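Long-range contacts in enoyl-CoA hydratase (Mycobacterium smegmatis, PDB 3PE8), which binds a zinc ion and, as a crotonase-fold enzyme, probably catalyses the reversible addition of water to the double bond of 2-enoyl-CoA thioesters: residues V19-L24 with V56-G61; S39-A44 with P86-M91; K93-A98 with L112-L117; N100-T105 with N122-D127; G106-A111 with W138-R143. All coordinates share one frame; numbering follows the deposited sequence. Where two conformers were deposited one is given.

Interaction 1: residues V19-L24 with V56-G61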
# COMPACT_ATOMS: atom_id res chain seq x y z
N VAL A 19 23.70 2.10 29.19
CA VAL A 19 22.27 1.81 29.17
C VAL A 19 21.54 2.78 30.08
O VAL A 19 21.89 2.92 31.24
CB VAL A 19 22.01 0.35 29.60
CG1 VAL A 19 20.47 0.05 29.58
CG2 VAL A 19 22.79 -0.65 28.71
N ARG A 20 20.54 3.48 29.52
CA ARG A 20 19.77 4.44 30.31
C ARG A 20 18.43 3.81 30.65
O ARG A 20 17.69 3.42 29.76
CB ARG A 20 19.53 5.74 29.56
CG ARG A 20 18.72 6.73 30.43
CD ARG A 20 18.90 8.13 30.04
NE ARG A 20 20.28 8.56 30.22
CZ ARG A 20 20.75 9.68 29.72
NH1 ARG A 20 19.94 10.48 29.01
NH2 ARG A 20 22.03 10.02 29.91
N THR A 21 18.16 3.68 31.95
CA THR A 21 16.90 3.16 32.42
C THR A 21 16.01 4.32 32.82
O THR A 21 16.41 5.18 33.63
CB THR A 21 17.10 2.19 33.61
OG1 THR A 21 18.01 1.13 33.26
CG2 THR A 21 15.75 1.57 34.05
N LEU A 22 14.80 4.34 32.27
CA LEU A 22 13.78 5.36 32.56
C LEU A 22 12.68 4.61 33.32
O LEU A 22 12.07 3.67 32.78
CB LEU A 22 13.22 5.92 31.25
CG LEU A 22 14.24 6.57 30.31
CD1 LEU A 22 13.55 7.04 29.02
CD2 LEU A 22 14.98 7.74 31.01
N THR A 23 12.49 4.99 34.57
CA THR A 23 11.52 4.32 35.45
C THR A 23 10.35 5.26 35.70
O THR A 23 10.52 6.27 36.37
CB THR A 23 12.16 3.87 36.76
OG1 THR A 23 13.29 3.01 36.50
CG2 THR A 23 11.11 3.14 37.64
N LEU A 24 9.17 4.92 35.17
CA LEU A 24 7.93 5.65 35.47
C LEU A 24 7.72 5.61 36.99
O LEU A 24 7.77 4.54 37.58
CB LEU A 24 6.73 5.02 34.77
CG LEU A 24 6.83 4.77 33.26
CD1 LEU A 24 5.57 4.02 32.82
CD2 LEU A 24 6.98 6.07 32.46
N VAL A 56 21.51 2.29 24.58
CA VAL A 56 20.28 1.50 24.73
C VAL A 56 19.45 2.10 25.86
O VAL A 56 20.01 2.63 26.84
CB VAL A 56 20.58 -0.02 25.05
CG1 VAL A 56 19.31 -0.83 25.28
CG2 VAL A 56 21.43 -0.64 23.92
N VAL A 57 18.13 2.10 25.69
CA VAL A 57 17.18 2.54 26.72
C VAL A 57 16.37 1.34 27.25
O VAL A 57 15.92 0.49 26.44
CB VAL A 57 16.20 3.62 26.16
CG1 VAL A 57 15.18 4.03 27.23
CG2 VAL A 57 16.96 4.89 25.68
N ILE A 58 16.19 1.28 28.57
CA ILE A 58 15.21 0.39 29.20
C ILE A 58 14.10 1.25 29.79
O ILE A 58 14.41 2.20 30.53
CB ILE A 58 15.86 -0.49 30.32
CG1 ILE A 58 16.94 -1.39 29.73
CG2 ILE A 58 14.79 -1.31 31.08
CD1 ILE A 58 17.81 -2.10 30.77
N VAL A 59 12.86 0.90 29.51
CA VAL A 59 11.72 1.57 30.11
C VAL A 59 11.06 0.59 31.08
O VAL A 59 10.78 -0.54 30.69
CB VAL A 59 10.68 2.03 29.07
CG1 VAL A 59 9.41 2.62 29.76
CG2 VAL A 59 11.25 3.10 28.13
N THR A 60 10.79 1.03 32.32
CA THR A 60 10.13 0.16 33.28
C THR A 60 9.29 1.02 34.18
O THR A 60 9.33 2.25 34.08
CB THR A 60 11.16 -0.73 34.02
OG1 THR A 60 10.49 -1.83 34.66
CG2 THR A 60 11.99 0.03 35.06
N GLY A 61 8.54 0.38 35.07
CA GLY A 61 7.74 1.11 36.06
C GLY A 61 8.14 0.81 37.48
O GLY A 61 8.56 -0.31 37.80
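Arg20 and Val56 open a ladder of five backbone hydrogen bonds that zips strand 19-24 to strand 56-61 in parallel register. Arg20 N donates to Val56 O, Ile58 N to Arg20 O, Leu22 N to Ile58 O at 2.8 Å, Thr60 N to Leu22 O, and Leu24 N to Thr60 O. Weaker CA-H...O contacts fill in between them, such as Val57 CA to Arg20 O at 3.2 Å.

Apolar packing differs on the two faces. On one, Val19 CG1 meets Ile58 CD1 at 3.6 Å; CG1 of Ile58 lies beside its own backbone N (chi1 -61°), which carries the methyl back to the valine. Farther along, Thr23 OG1 lies alongside Thr60 CG2, also 3.6 Å away. On the other face Leu22 CD1 reaches Val57 CG1 at 3.9 Å, under helix 35-50.

Polar ends are served from outside: Arg20 forms a salt bridge with Asp51 and a hydrogen bond with Thr15, and Thr60 OG1 bonds to Ala98 O. The two strands and helix 35-50 make a beta-alpha-beta unit of the crotonase fold. Main-chain bonds therefore fix the register, while beta-branched residues, suited to extended backbone, supply much of the apolar surface.

Interaction 2: residues S39-A44 with P86-M91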
# COMPACT_ATOMS: atom_id res chain seq x y z
N SER A 39 5.13 14.55 29.42
CA SER A 39 6.12 15.54 28.98
C SER A 39 7.53 15.08 29.32
O SER A 39 8.45 15.12 28.48
CB SER A 39 5.87 16.87 29.67
OG SER A 39 6.83 17.84 29.27
N THR A 40 7.70 14.69 30.58
CA THR A 40 9.01 14.30 31.10
C THR A 40 9.52 13.02 30.41
O THR A 40 10.70 12.94 30.02
CB THR A 40 8.94 14.12 32.64
OG1 THR A 40 8.51 15.35 33.25
CG2 THR A 40 10.32 13.76 33.21
N PHE A 41 8.64 12.05 30.24
CA PHE A 41 9.03 10.77 29.62
C PHE A 41 9.43 10.95 28.17
O PHE A 41 10.50 10.48 27.72
CB PHE A 41 7.89 9.77 29.74
CG PHE A 41 8.17 8.46 29.08
CD1 PHE A 41 9.12 7.59 29.60
CD2 PHE A 41 7.55 8.14 27.88
CE1 PHE A 41 9.40 6.39 28.95
CE2 PHE A 41 7.83 6.93 27.24
CZ PHE A 41 8.77 6.08 27.79
N PHE A 42 8.59 11.63 27.40
CA PHE A 42 8.86 11.81 25.98
C PHE A 42 10.12 12.64 25.77
O PHE A 42 10.91 12.37 24.86
CB PHE A 42 7.63 12.32 25.22
CG PHE A 42 6.50 11.32 25.16
CD1 PHE A 42 6.71 10.06 24.61
CD2 PHE A 42 5.25 11.60 25.70
CE1 PHE A 42 5.69 9.10 24.60
CE2 PHE A 42 4.23 10.63 25.68
CZ PHE A 42 4.46 9.40 25.10
N ARG A 43 10.34 13.66 26.62
CA ARG A 43 11.58 14.41 26.59
C ARG A 43 12.80 13.55 26.93
O ARG A 43 13.84 13.67 26.31
CB ARG A 43 11.50 15.64 27.52
CG ARG A 43 12.77 16.47 27.55
CD ARG A 43 12.56 17.78 28.32
NE ARG A 43 12.34 17.49 29.75
CZ ARG A 43 11.20 17.64 30.43
NH1 ARG A 43 10.08 18.11 29.86
NH2 ARG A 43 11.18 17.31 31.72
N ALA A 44 12.66 12.67 27.92
CA ALA A 44 13.74 11.77 28.30
C ALA A 44 14.15 10.82 27.17
O ALA A 44 15.35 10.53 26.98
CB ALA A 44 13.36 10.98 29.58
N PRO A 86 0.03 11.29 18.96
CA PRO A 86 1.17 10.55 19.46
C PRO A 86 2.39 11.44 19.69
O PRO A 86 2.54 12.47 19.03
CB PRO A 86 1.42 9.48 18.37
CG PRO A 86 0.84 10.06 17.14
CD PRO A 86 -0.30 10.92 17.56
N LYS A 87 3.18 11.06 20.69
CA LYS A 87 4.35 11.82 21.14
C LYS A 87 5.67 11.02 21.13
O LYS A 87 6.73 11.60 21.30
CB LYS A 87 4.12 12.27 22.58
CG LYS A 87 2.91 13.19 22.78
CD LYS A 87 3.12 14.55 22.20
CE LYS A 87 1.86 15.40 22.40
NZ LYS A 87 1.93 16.66 21.65
N TRP A 88 5.62 9.70 20.96
CA TRP A 88 6.84 8.91 21.07
C TRP A 88 7.73 9.32 19.91
O TRP A 88 7.30 9.26 18.76
CB TRP A 88 6.50 7.42 20.99
CG TRP A 88 7.66 6.50 21.25
CD1 TRP A 88 8.73 6.26 20.42
CD2 TRP A 88 7.84 5.67 22.38
NE1 TRP A 88 9.57 5.33 20.99
CE2 TRP A 88 9.03 4.94 22.19
CE3 TRP A 88 7.08 5.42 23.54
CZ2 TRP A 88 9.49 4.01 23.12
CZ3 TRP A 88 7.52 4.51 24.44
CH2 TRP A 88 8.71 3.79 24.23
N PRO A 89 8.98 9.75 20.20
CA PRO A 89 9.85 10.35 19.18
C PRO A 89 10.56 9.34 18.27
O PRO A 89 10.61 8.15 18.58
CB PRO A 89 10.89 11.10 20.03
CG PRO A 89 11.00 10.27 21.26
CD PRO A 89 9.59 9.82 21.54
N ASP A 90 11.04 9.81 17.12
CA ASP A 90 11.84 8.98 16.25
C ASP A 90 13.17 8.70 16.94
O ASP A 90 13.85 9.62 17.41
CB ASP A 90 12.10 9.66 14.90
CG ASP A 90 12.85 8.77 13.92
OD1 ASP A 90 12.61 7.55 13.89
OD2 ASP A 90 13.67 9.31 13.14
N MET A 91 13.54 7.43 17.01
CA MET A 91 14.74 7.00 17.73
C MET A 91 15.44 5.96 16.87
O MET A 91 14.78 5.16 16.19
CB MET A 91 14.36 6.40 19.08
CG MET A 91 13.80 7.43 20.06
SD MET A 91 13.42 6.64 21.61
CE MET A 91 15.08 6.37 22.27
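In the crotonase fold, helix 35-50 is the crossover of a beta-alpha-beta unit, and here its flank receives the loop that runs from strand 56-61 toward strand 95-99. The contact is aromatic and apolar: Phe41 and Phe42 of the helix meet Lys87, Trp88 and Pro89 of the loop.

Phe41 turns the edge of its ring toward the face of the Trp88 six-membered ring in an offset edge-to-face pair, with centroids 5.7 Å apart and planes at 64°. The closest atoms are Phe41 CE2 and Trp88 CZ3, at 3.7 Å. Phe41 reaches the indole because its CG stands opposite the backbone N (chi1 177°). A large flat ring suits position 41, since Phe41 also packs on Leu24 of the sheet and Leu110 of helix 106-113. Trp88 itself stacks on Tyr113.

Phe42 is directed toward the loop. Its CE1 lies 4.1 Å from Trp88 CB, and its CD1 is 4.2 Å from Pro89 CD, whose rigid ring gives the loop a compact apolar surface. Beyond the contact the Phe42 ring also makes an edge-to-face pair with Trp138.

Lys87, which is exposed, does two jobs: the aliphatic root packs while the chain, bent at chi2, leads the ammonium end away from the helix. The root makes a CH-pi contact over one face of Phe42, and Phe41 CD2 lies over the opposite face. Lys87 CB stands 3.5 Å from the centroid of the Phe42 ring, 16° off its normal.

Interaction 3: residues K93-A98 with L112-L117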
# COMPACT_ATOMS: atom_id res chain seq x y z
N LYS A 93 18.16 4.40 18.60
CA LYS A 93 18.70 3.57 19.69
C LYS A 93 17.59 2.63 20.21
O LYS A 93 16.47 3.06 20.42
CB LYS A 93 19.21 4.47 20.82
CG LYS A 93 20.36 5.39 20.37
CD LYS A 93 20.91 6.23 21.46
CE LYS A 93 21.93 7.20 20.93
NZ LYS A 93 22.36 8.16 21.98
N PRO A 94 17.93 1.37 20.48
CA PRO A 94 16.91 0.45 20.90
C PRO A 94 16.29 0.76 22.25
O PRO A 94 16.98 1.17 23.17
CB PRO A 94 17.66 -0.88 21.02
CG PRO A 94 18.89 -0.73 20.28
CD PRO A 94 19.21 0.71 20.22
N VAL A 95 14.98 0.53 22.35
CA VAL A 95 14.20 0.70 23.58
C VAL A 95 13.62 -0.65 23.99
O VAL A 95 12.86 -1.27 23.25
CB VAL A 95 13.04 1.70 23.41
CG1 VAL A 95 12.24 1.83 24.73
CG2 VAL A 95 13.59 3.09 23.03
N ILE A 96 14.02 -1.11 25.16
CA ILE A 96 13.60 -2.39 25.75
C ILE A 96 12.58 -2.05 26.83
O ILE A 96 12.87 -1.24 27.72
CB ILE A 96 14.76 -3.13 26.43
CG1 ILE A 96 15.79 -3.56 25.41
CG2 ILE A 96 14.20 -4.40 27.22
CD1 ILE A 96 17.18 -3.88 26.02
N GLY A 97 11.38 -2.60 26.71
CA GLY A 97 10.38 -2.45 27.78
C GLY A 97 10.49 -3.61 28.74
O GLY A 97 10.37 -4.78 28.31
N ALA A 98 10.73 -3.31 30.03
CA ALA A 98 10.79 -4.34 31.08
C ALA A 98 9.49 -4.21 31.84
O ALA A 98 9.31 -3.32 32.69
CB ALA A 98 12.01 -4.13 31.98
N LEU A 112 3.69 -1.30 23.55
CA LEU A 112 3.65 -1.58 22.11
C LEU A 112 4.63 -0.72 21.29
O LEU A 112 4.99 -1.11 20.19
CB LEU A 112 2.21 -1.44 21.58
CG LEU A 112 1.26 -2.54 22.05
CD1 LEU A 112 -0.23 -2.12 21.75
CD2 LEU A 112 1.54 -3.89 21.41
N TYR A 113 5.00 0.45 21.79
CA TYR A 113 6.01 1.28 21.13
C TYR A 113 7.43 0.72 21.28
O TYR A 113 8.31 1.06 20.48
CB TYR A 113 6.05 2.69 21.72
CG TYR A 113 5.03 3.67 21.21
CD1 TYR A 113 5.03 4.09 19.92
CD2 TYR A 113 4.08 4.18 22.07
CE1 TYR A 113 4.12 5.01 19.45
CE2 TYR A 113 3.15 5.11 21.62
CZ TYR A 113 3.16 5.51 20.32
OH TYR A 113 2.22 6.44 19.89
N CYS A 114 7.68 -0.05 22.33
CA CYS A 114 9.05 -0.54 22.55
C CYS A 114 9.51 -1.48 21.44
O CYS A 114 8.71 -2.20 20.87
CB CYS A 114 9.14 -1.25 23.90
SG CYS A 114 8.82 -0.19 25.35
N ASP A 115 10.81 -1.51 21.18
CA ASP A 115 11.35 -2.42 20.20
C ASP A 115 11.27 -3.86 20.65
O ASP A 115 10.95 -4.75 19.84
CB ASP A 115 12.79 -2.06 19.87
CG ASP A 115 12.91 -0.68 19.24
OD1 ASP A 115 12.30 -0.48 18.16
OD2 ASP A 115 13.56 0.21 19.83
N ILE A 116 11.56 -4.11 21.92
CA ILE A 116 11.73 -5.46 22.49
C ILE A 116 11.09 -5.43 23.88
O ILE A 116 11.36 -4.52 24.65
CB ILE A 116 13.24 -5.79 22.70
CG1 ILE A 116 14.01 -5.76 21.37
CG2 ILE A 116 13.37 -7.12 23.48
CD1 ILE A 116 15.60 -5.72 21.57
N LEU A 117 10.25 -6.40 24.19
CA LEU A 117 9.67 -6.50 25.53
C LEU A 117 10.16 -7.76 26.24
O LEU A 117 10.26 -8.85 25.62
CB LEU A 117 8.14 -6.55 25.47
CG LEU A 117 7.41 -5.31 24.94
CD1 LEU A 117 5.88 -5.46 25.04
CD2 LEU A 117 7.85 -4.06 25.73
O HOH W 1 13.97 2.81 19.26
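The backbone of Val95 is gripped by both the side chain and the backbone of Asp115. Val95 N donates to Asp115 OD2 at 2.9 Å, nearly straight and on the lone pair that faces away from OD1, while Asp115 N returns a bond to Val95 O. Val95 O also receives a weak, long bond from Ile116 N. Asp115 CG lies beside its own backbone N (chi1 -63°), a turn that brings the carboxylate alongside Val95. An aspartate suits the spot, as its short side chain can accept the Val95 N-H where the strand pairing has not yet begun.

Packing is close at Gly97. Cys114 SG approaches Gly97 CA at 3.7 Å, and Leu117 CD2 comes to 3.6 Å from the same atom; a CB there would clash with both. Gly97 N bonds to Ile116 O at 2.8 Å within the parallel pairing of strands 95-99 and 116-120, neighbours in the central sheet of the crotonase fold that are linked through strand 102-104 and helix 106-113. On the other face Ile96 CG1 and Ile116 CB pack more loosely, 4.3 Å apart.

Toward Lys93 the chains separate, and a water takes over as the link. It donates to Lys93 O at 2.8 Å and to Asp115 OD2 at 2.7 Å, giving that oxygen a second donor. The other carboxylate oxygen, Asp115 OD1, forms a salt bridge with Arg154 of a neighbouring subunit and a hydrogen bond with His210.

Interaction 4: residues N100-T105 with N122-D127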
# COMPACT_ATOMS: atom_id res chain seq x y z
N ASN A 100 6.92 -4.85 34.38
CA ASN A 100 7.00 -5.34 35.75
C ASN A 100 5.66 -5.68 36.39
O ASN A 100 5.62 -6.20 37.49
CB ASN A 100 7.72 -4.32 36.63
CG ASN A 100 7.02 -2.96 36.62
OD1 ASN A 100 6.98 -2.29 35.58
ND2 ASN A 100 6.45 -2.55 37.76
N GLY A 101 4.56 -5.33 35.73
CA GLY A 101 3.22 -5.47 36.28
C GLY A 101 2.23 -5.10 35.19
O GLY A 101 2.55 -5.16 33.99
N ALA A 102 1.03 -4.70 35.61
CA ALA A 102 -0.04 -4.40 34.66
C ALA A 102 0.34 -3.25 33.73
O ALA A 102 0.89 -2.23 34.16
CB ALA A 102 -1.36 -4.06 35.41
N ALA A 103 0.02 -3.46 32.45
CA ALA A 103 0.23 -2.48 31.37
C ALA A 103 -1.16 -2.37 30.71
O ALA A 103 -1.61 -3.30 30.05
CB ALA A 103 1.25 -3.00 30.38
N VAL A 104 -1.84 -1.29 30.98
CA VAL A 104 -3.26 -1.14 30.67
C VAL A 104 -3.53 0.07 29.82
O VAL A 104 -3.11 1.17 30.14
CB VAL A 104 -4.10 -1.08 31.98
CG1 VAL A 104 -5.62 -1.00 31.67
CG2 VAL A 104 -3.77 -2.31 32.86
N THR A 105 -4.19 -0.14 28.67
CA THR A 105 -4.73 0.92 27.84
C THR A 105 -3.61 1.81 27.33
O THR A 105 -2.79 1.32 26.57
CB THR A 105 -5.93 1.57 28.52
OG1 THR A 105 -6.78 0.51 28.96
CG2 THR A 105 -6.75 2.46 27.54
N ASN A 122 4.74 -11.50 36.76
CA ASN A 122 3.65 -10.61 37.22
C ASN A 122 3.08 -9.66 36.21
O ASN A 122 2.09 -8.95 36.48
CB ASN A 122 4.17 -9.80 38.42
CG ASN A 122 4.47 -10.69 39.59
OD1 ASN A 122 3.94 -11.81 39.69
ND2 ASN A 122 5.31 -10.21 40.51
N ALA A 123 3.68 -9.60 35.04
CA ALA A 123 3.16 -8.69 34.01
C ALA A 123 1.81 -9.18 33.54
O ALA A 123 1.54 -10.39 33.49
CB ALA A 123 4.10 -8.63 32.86
N LYS A 124 0.96 -8.25 33.20
CA LYS A 124 -0.31 -8.57 32.52
C LYS A 124 -0.68 -7.40 31.66
O LYS A 124 -0.21 -6.29 31.89
CB LYS A 124 -1.44 -8.91 33.49
CG LYS A 124 -1.62 -7.99 34.61
CD LYS A 124 -2.54 -8.62 35.68
CE LYS A 124 -2.81 -7.61 36.77
NZ LYS A 124 -3.59 -8.22 37.88
N PHE A 125 -1.50 -7.64 30.65
CA PHE A 125 -1.73 -6.64 29.61
C PHE A 125 -3.24 -6.56 29.37
O PHE A 125 -3.91 -7.58 29.31
CB PHE A 125 -1.04 -7.08 28.31
CG PHE A 125 0.43 -7.27 28.45
CD1 PHE A 125 0.98 -8.49 28.88
CD2 PHE A 125 1.28 -6.21 28.17
CE1 PHE A 125 2.37 -8.62 28.97
CE2 PHE A 125 2.64 -6.36 28.30
CZ PHE A 125 3.17 -7.53 28.71
N ALA A 126 -3.75 -5.35 29.26
CA ALA A 126 -5.19 -5.17 28.98
C ALA A 126 -5.48 -3.90 28.23
O ALA A 126 -4.75 -2.92 28.34
CB ALA A 126 -6.03 -5.22 30.32
N ASP A 127 -6.57 -3.94 27.46
CA ASP A 127 -7.09 -2.80 26.76
C ASP A 127 -8.47 -2.49 27.29
O ASP A 127 -9.41 -3.27 27.05
CB ASP A 127 -7.16 -3.05 25.26
CG ASP A 127 -7.75 -1.88 24.51
OD1 ASP A 127 -7.78 -0.79 25.09
OD2 ASP A 127 -8.26 -2.04 23.39
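Ala103 and Phe125 face each other as paired residues of two parallel strands, with the alanine methyl set obliquely against the ring: Ala103 CB lies 3.9 Å from Phe125 CD2. Phe125 CG stands beside its own backbone N (chi1 -59°), turning the ring back toward the alanine. A small residue suits this place, since it lets the ring settle close to the neighbouring strand.

On the other face Lys124 lays its aliphatic chain against Ala102, with CG 4.0 Å from Ala102 CB. Its CG sits between backbone N and carbonyl carbon (chi1 48°), and the extended chain beyond carries the ammonium to a cation-pi contact with Tyr162. Farther along the same face Val104 CG1 and Ala126 CB meet loosely at 4.4 Å.

Three backbone bonds hold these positions: Ala103 N to Lys124 O at 2.9 Å, Ala126 N to Ala103 O at 3.1 Å, and Thr105 N to Ala126 O. At the opposite end Gly101 CA and Ala123 CA come within 3.9 Å; the buried Gly101 N has no partner in the model.

Thr105 and Asp127 cross at about a right angle, CG2 to OD1 at 4.2 Å, and each polar end turns elsewhere. Thr105 OG1 bonds to Thr128, and Asp127 OD1 to His129 ND1, a second-shell contact that would help orient this zinc ligand. The pair thus belongs to the small second sheet of the crotonase fold, whose strand ends border the zinc site.

Interaction 5: residues G106-A111 with W138-R143. With ZN (zinc ion), chain C.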
# COMPACT_ATOMS: atom_id res chain seq x y z
N GLY A 106 -3.48 3.07 27.74
CA GLY A 106 -2.30 3.85 27.31
C GLY A 106 -0.99 3.23 27.73
O GLY A 106 0.02 3.40 27.06
N GLY A 107 -0.96 2.53 28.85
CA GLY A 107 0.23 1.82 29.23
C GLY A 107 0.57 0.62 28.34
O GLY A 107 1.74 0.27 28.17
N LEU A 108 -0.45 -0.03 27.81
CA LEU A 108 -0.24 -1.08 26.81
C LEU A 108 0.28 -0.44 25.52
O LEU A 108 1.19 -0.99 24.89
CB LEU A 108 -1.54 -1.88 26.57
CG LEU A 108 -1.56 -2.91 25.44
CD1 LEU A 108 -0.41 -3.92 25.58
CD2 LEU A 108 -2.96 -3.63 25.44
N GLU A 109 -0.24 0.74 25.16
CA GLU A 109 0.29 1.46 23.99
C GLU A 109 1.77 1.84 24.21
O GLU A 109 2.57 1.67 23.30
CB GLU A 109 -0.55 2.70 23.69
CG GLU A 109 -1.90 2.29 23.05
CD GLU A 109 -2.91 3.40 22.89
OE1 GLU A 109 -3.34 3.66 21.75
OE2 GLU A 109 -3.29 3.98 23.94
N LEU A 110 2.14 2.25 25.42
CA LEU A 110 3.58 2.48 25.70
C LEU A 110 4.40 1.22 25.49
O LEU A 110 5.46 1.24 24.84
CB LEU A 110 3.82 3.03 27.11
CG LEU A 110 3.65 4.48 27.45
CD1 LEU A 110 4.32 4.70 28.83
CD2 LEU A 110 4.23 5.46 26.42
N ALA A 111 3.91 0.08 25.98
CA ALA A 111 4.62 -1.17 25.79
C ALA A 111 4.76 -1.51 24.32
O ALA A 111 5.80 -1.99 23.89
CB ALA A 111 3.91 -2.32 26.57
N TRP A 138 -2.90 6.20 20.29
CA TRP A 138 -1.47 5.95 20.35
C TRP A 138 -1.12 4.59 19.78
O TRP A 138 -0.15 3.93 20.19
CB TRP A 138 -0.96 6.02 21.79
CG TRP A 138 -0.73 7.39 22.35
CD1 TRP A 138 -1.05 8.60 21.80
CD2 TRP A 138 -0.16 7.69 23.64
NE1 TRP A 138 -0.69 9.63 22.65
CE2 TRP A 138 -0.16 9.09 23.79
CE3 TRP A 138 0.35 6.89 24.69
CZ2 TRP A 138 0.34 9.72 24.93
CZ3 TRP A 138 0.83 7.52 25.81
CH2 TRP A 138 0.82 8.92 25.93
N GLY A 139 -1.89 4.18 18.79
CA GLY A 139 -1.56 3.01 18.00
C GLY A 139 -2.04 1.65 18.47
O GLY A 139 -1.73 0.65 17.79
N LEU A 140 -2.81 1.59 19.54
CA LEU A 140 -3.24 0.28 20.02
C LEU A 140 -3.90 -0.55 18.90
O LEU A 140 -3.66 -1.75 18.77
CB LEU A 140 -4.17 0.40 21.20
CG LEU A 140 -4.44 -0.89 21.99
CD1 LEU A 140 -4.62 -0.60 23.44
CD2 LEU A 140 -5.70 -1.53 21.35
N SER A 141 -4.79 0.06 18.12
CA SER A 141 -5.58 -0.72 17.16
C SER A 141 -4.77 -1.19 15.94
O SER A 141 -5.21 -2.07 15.19
CB SER A 141 -6.85 0.04 16.75
OG SER A 141 -6.58 1.25 16.08
N VAL A 142 -3.58 -0.63 15.79
CA VAL A 142 -2.64 -1.05 14.76
C VAL A 142 -1.62 -2.03 15.32
O VAL A 142 -1.41 -3.11 14.77
CB VAL A 142 -1.93 0.15 14.15
CG1 VAL A 142 -0.94 -0.29 13.06
CG2 VAL A 142 -3.02 1.12 13.59
N ARG A 143 -0.99 -1.65 16.43
CA ARG A 143 0.11 -2.44 16.96
C ARG A 143 -0.31 -3.67 17.76
O ARG A 143 0.47 -4.63 17.83
CB ARG A 143 1.08 -1.58 17.77
CG ARG A 143 1.70 -0.45 16.98
CD ARG A 143 2.92 0.20 17.68
NE ARG A 143 3.41 1.25 16.80
CZ ARG A 143 3.00 2.52 16.82
NH1 ARG A 143 2.21 2.99 17.78
NH2 ARG A 143 3.42 3.35 15.86
ZN ZN C . -4.94 5.09 24.38
O HOH W 2 1.60 1.84 20.45
O HOH W 3 -5.08 5.58 26.57
O HOH W 4 -5.15 6.65 23.35
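Glu109 and Leu140 bring the two segments closest, their CA atoms 5.4 Å apart, where helix 106-113 of the crotonase fold passes the start of helix 140-148. Gly139 occupies the N-cap; its positive phi (88°) and the nearby Arg143 guanidinium leave no room for a CB.

Glu109 is the bridge from this backbone to the metal. Its OE1 takes two peptide N-H groups: Leu140 N at 3.1 Å, on the lone pair away from OE2, and Trp138 N at 3.0 Å, from well above the carboxylate plane. The two bonds to OE1 and the zinc on OE2 together fix the carboxylate's rotation. Glutamate suits the place because its extended chain reaches past Leu140 CB and still presents OE2 to the zinc.

Around it, Leu108 CD2 packs on Leu140 CD1 and Leu110 CD2 on Trp138 CZ3, both at 4.0 Å, while Glu109 CB abuts the edge of the indole. A water donates to Glu109 O and Trp138 O and accepts from Arg143 NH1, tying together backbone carbonyls of both segments.

His129 and two waters complete the zinc site, in which Glu109 OE2 binds the zinc ion at 2.0 Å.

Interactions 1, 3, 4 and 5 are buried, whereas interaction 2 lies at the surface. Interactions 1 and 3 build the same sheet: strands 56-61 and 95-99 are neighbours in it, joined by Val59 N to Ile96 O. Interaction 4 belongs to a separate small sheet and, like these two, depends on main-chain bonding. Interaction 2, by contrast, is ring packing on helix 35-50, although Phe41 reaches back to Leu24 and Val59 of interaction 1. Helix 106-113 serves both interaction 3 and interaction 5. Interactions 4 and 5 pack together where Ala126 O and Asp127 approach Leu108 and Leu140, while the carboxylates of Asp127 and Glu109 serve the zinc site, one through His129 and the other directly.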